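Local coordinates for putative capsular polysaccharide biosynthesis protein (Streptococcus pneumoniae serotype 4, PDB 6EWJ) that is probably a pyridoxal-phosphate-dependent sugar aminotransferase, essential for teichoic acid biosynthesis in the pneumococcus, at residues A[80-85]-A[124-129]. Residues are numbered along the deposited sequence; the frame is centred on the assembly and turned at random.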
ATOM      1  N   GLY A  80       1.487 -13.691 -20.653  1.00 32.25           N
ATOM      2  CA  GLY A  80       2.282 -14.561 -21.503  1.00 33.36           C
ATOM      3  C   GLY A  80       3.570 -15.063 -20.868  1.00 32.20           C
ATOM      4  O   GLY A  80       4.123 -16.040 -21.359  1.00 33.72           O
ATOM      5  N   ASP A  81       4.043 -14.428 -19.792  1.00 30.13           N
ATOM      6  CA  ASP A  81       5.214 -14.906 -19.041  1.00 29.16           C
ATOM      7  C   ASP A  81       4.820 -15.904 -17.947  1.00 28.17           C
ATOM      8  O   ASP A  81       3.720 -15.838 -17.407  1.00 28.04           O
ATOM      9  CB  ASP A  81       5.954 -13.757 -18.358  1.00 28.35           C
ATOM     10  CG  ASP A  81       6.461 -12.706 -19.332  1.00 28.78           C
ATOM     11  OD1 ASP A  81       6.948 -13.070 -20.404  1.00 29.42           O
ATOM     12  OD2 ASP A  81       6.378 -11.521 -18.993  1.00 27.87           O
ATOM     13  N   GLU A  82       5.733 -16.826 -17.638  1.00 27.92           N
ATOM     14  CA  GLU A  82       5.582 -17.796 -16.550  1.00 26.56           C
ATOM     15  C   GLU A  82       6.527 -17.473 -15.388  1.00 24.90           C
ATOM     16  O   GLU A  82       7.657 -16.957 -15.579  1.00 24.61           O
ATOM     17  CB  GLU A  82       5.833 -19.209 -17.055  1.00 28.12           C
ATOM     18  CG  GLU A  82       4.731 -19.679 -18.003  1.00 29.28           C
ATOM     19  CD  GLU A  82       4.998 -21.011 -18.653  1.00 30.99           C
ATOM     20  OE1 GLU A  82       6.110 -21.588 -18.474  1.00 31.55           O
ATOM     21  OE2 GLU A  82       4.072 -21.496 -19.345  1.00 32.13           O
ATOM     22  N   VAL A  83       6.014 -17.656 -14.177  1.00 23.24           N
ATOM     23  CA  VAL A  83       6.807 -17.469 -12.961  1.00 22.35           C
ATOM     24  C   VAL A  83       6.683 -18.697 -12.126  1.00 21.88           C
ATOM     25  O   VAL A  83       5.582 -19.104 -11.781  1.00 21.80           O
ATOM     26  CB  VAL A  83       6.359 -16.266 -12.099  1.00 21.12           C
ATOM     27  CG1 VAL A  83       7.249 -16.125 -10.865  1.00 20.32           C
ATOM     28  CG2 VAL A  83       6.365 -15.016 -12.922  1.00 21.32           C
ATOM     29  N   ILE A  84       7.817 -19.278 -11.781  1.00 21.85           N
ATOM     30  CA  ILE A  84       7.821 -20.501 -11.023  1.00 21.78           C
ATOM     31  C   ILE A  84       7.834 -20.214  -9.520  1.00 20.91           C
ATOM     32  O   ILE A  84       8.638 -19.412  -9.033  1.00 21.01           O
ATOM     33  CB  ILE A  84       9.016 -21.397 -11.423  1.00 22.62           C
ATOM     34  CG1 ILE A  84       8.731 -22.024 -12.784  1.00 23.62           C
ATOM     35  CG2 ILE A  84       9.258 -22.454 -10.380  1.00 22.13           C
ATOM     36  CD1 ILE A  84       9.870 -22.763 -13.435  1.00 24.64           C
ATOM     37  N   VAL A  85       6.981 -20.918  -8.798  1.00 20.71           N
ATOM     38  CA  VAL A  85       6.906 -20.840  -7.358  1.00 20.11           C
ATOM     39  C   VAL A  85       6.768 -22.254  -6.775  1.00 20.64           C
ATOM     40  O   VAL A  85       6.227 -23.131  -7.432  1.00 20.48           O
ATOM     41  CB  VAL A  85       5.707 -20.039  -6.853  1.00 20.04           C
ATOM     42  CG1 VAL A  85       5.839 -18.609  -7.290  1.00 20.01           C
ATOM     43  CG2 VAL A  85       4.357 -20.595  -7.349  1.00 19.99           C
ATOM     44  N   ALA A 124       9.974 -27.933 -15.295  1.00 30.77           N
ATOM     45  CA  ALA A 124       8.931 -26.908 -15.389  1.00 30.01           C
ATOM     46  C   ALA A 124       9.341 -25.667 -16.190  1.00 29.89           C
ATOM     47  O   ALA A 124       8.466 -24.879 -16.593  1.00 29.66           O
ATOM     48  CB  ALA A 124       8.488 -26.483 -14.001  1.00 28.49           C
ATOM     49  N   ILE A 125      10.628 -25.505 -16.456  1.00 30.00           N
ATOM     50  CA  ILE A 125      11.127 -24.359 -17.240  1.00 30.61           C
ATOM     51  C   ILE A 125      10.736 -24.453 -18.724  1.00 32.06           C
ATOM     52  O   ILE A 125      10.893 -25.482 -19.359  1.00 32.38           O
ATOM     53  CB  ILE A 125      12.670 -24.165 -17.050  1.00 30.81           C
ATOM     54  CG1 ILE A 125      12.931 -23.583 -15.669  1.00 29.45           C
ATOM     55  CG2 ILE A 125      13.280 -23.263 -18.115  1.00 31.48           C
ATOM     56  CD1 ILE A 125      14.375 -23.609 -15.215  1.00 29.94           C
ATOM     57  N   THR A 126      10.242 -23.327 -19.262  1.00 32.56           N
ATOM     58  CA  THR A 126       9.885 -23.204 -20.681  1.00 33.87           C
ATOM     59  C   THR A 126      10.449 -21.899 -21.251  1.00 34.93           C
ATOM     60  O   THR A 126      11.128 -21.134 -20.552  1.00 33.55           O
ATOM     61  CB  THR A 126       8.348 -23.203 -20.903  1.00 33.79           C
ATOM     62  OG1 THR A 126       7.789 -21.954 -20.466  1.00 31.89           O
ATOM     63  CG2 THR A 126       7.670 -24.371 -20.171  1.00 33.21           C
ATOM     64  N   GLU A 127      10.161 -21.670 -22.534  1.00 37.15           N
ATOM     65  CA  GLU A 127      10.534 -20.436 -23.216  1.00 38.38           C
ATOM     66  C   GLU A 127       9.835 -19.207 -22.638  1.00 36.73           C
ATOM     67  O   GLU A 127      10.320 -18.093 -22.797  1.00 37.07           O
ATOM     68  CB  GLU A 127      10.268 -20.554 -24.707  1.00 41.16           C
ATOM     69  CG  GLU A 127      11.026 -21.712 -25.332  1.00 44.11           C
ATOM     70  CD  GLU A 127      11.685 -21.442 -26.679  1.00 47.53           C
ATOM     71  OE1 GLU A 127      11.914 -20.258 -27.040  1.00 49.84           O
ATOM     72  OE2 GLU A 127      12.017 -22.440 -27.372  1.00 50.38           O
ATOM     73  N   LYS A 128       8.732 -19.405 -21.932  1.00 35.22           N
ATOM     74  CA  LYS A 128       8.039 -18.303 -21.252  1.00 34.19           C
ATOM     75  C   LYS A 128       8.550 -17.959 -19.811  1.00 32.07           C
ATOM     76  O   LYS A 128       8.147 -16.939 -19.249  1.00 30.60           O
ATOM     77  CB  LYS A 128       6.533 -18.616 -21.184  1.00 34.48           C
ATOM     78  CG  LYS A 128       5.861 -19.020 -22.507  1.00 36.31           C
ATOM     79  CD  LYS A 128       4.356 -19.129 -22.329  1.00 36.39           C
ATOM     80  CE  LYS A 128       3.607 -18.877 -23.625  1.00 38.80           C
ATOM     81  NZ  LYS A 128       2.188 -19.331 -23.524  1.00 39.00           N
ATOM     82  N   THR A 129       9.369 -18.827 -19.205  1.00 31.58           N
ATOM     83  CA  THR A 129       9.773 -18.646 -17.822  1.00 30.22           C
ATOM     84  C   THR A 129      10.667 -17.419 -17.730  1.00 29.82           C
ATOM     85  O   THR A 129      11.682 -17.331 -18.440  1.00 30.42           O
ATOM     86  CB  THR A 129      10.529 -19.859 -17.237  1.00 30.47           C
ATOM     87  OG1 THR A 129       9.852 -21.070 -17.566  1.00 30.52           O
ATOM     88  CG2 THR A 129      10.603 -19.743 -15.701  1.00 29.31           C
TER
HETATM   89  O   HOH W   1       7.719 -22.090 -16.306  1.00 26.43           O
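Glu82 OE1 is gripped by two donors: the hydroxyl of Thr126, whose OG1 lies 2.6 Å from it, and a water. The hydroxyl meets OE1 from above the carboxylate plane, 52° out of it. The water, 2.7 Å from Glu82 OE1, spends its other hydrogen on the carbonyl O of Ala124 and accepts from Thr129 OG1, tying the carboxylate to the backbone just ahead of the turn. Each threonine hydroxyl also serves the turn itself. Thr129 OG1 receives the N-H of Thr126 almost straight at 2.9 Å, and Thr126 OG1 takes the N-H of Lys128 in an ST turn, within the type I turn 126-129. With chi1 of Thr126 at 73°, OG1 sits between its backbone N and carbonyl carbon, where it can face both the N-H of Lys128 and the carboxylate of Glu82; the two side chains cross at about a right angle. The CB of Lys128 packs against CG and CD of Glu82, while its extended chain passes Gly80, CD 3.2 Å from the carbonyl O of Gly80. In the backbone, Glu82 N bonds to Lys128 O at 2.9 Å, and CA of Thr129 approaches Glu82 O. Deeper in, CD1 of Ile84 reaches between the CB of Ala124, CG1 of Ile125 and CG2 of Thr129, with Val105 and Val107 of strand 103-107 also against Ile84. The Glu82 N-H bond opens the parallel pairing of strands 82-86 and 129-132, continued by Glu82 with Lys130 and Ile84 with Val131: a helix-to-strand turn where two neighbouring inner strands of the seven-stranded mixed sheet of a PLP-dependent aminotransferase fold begin.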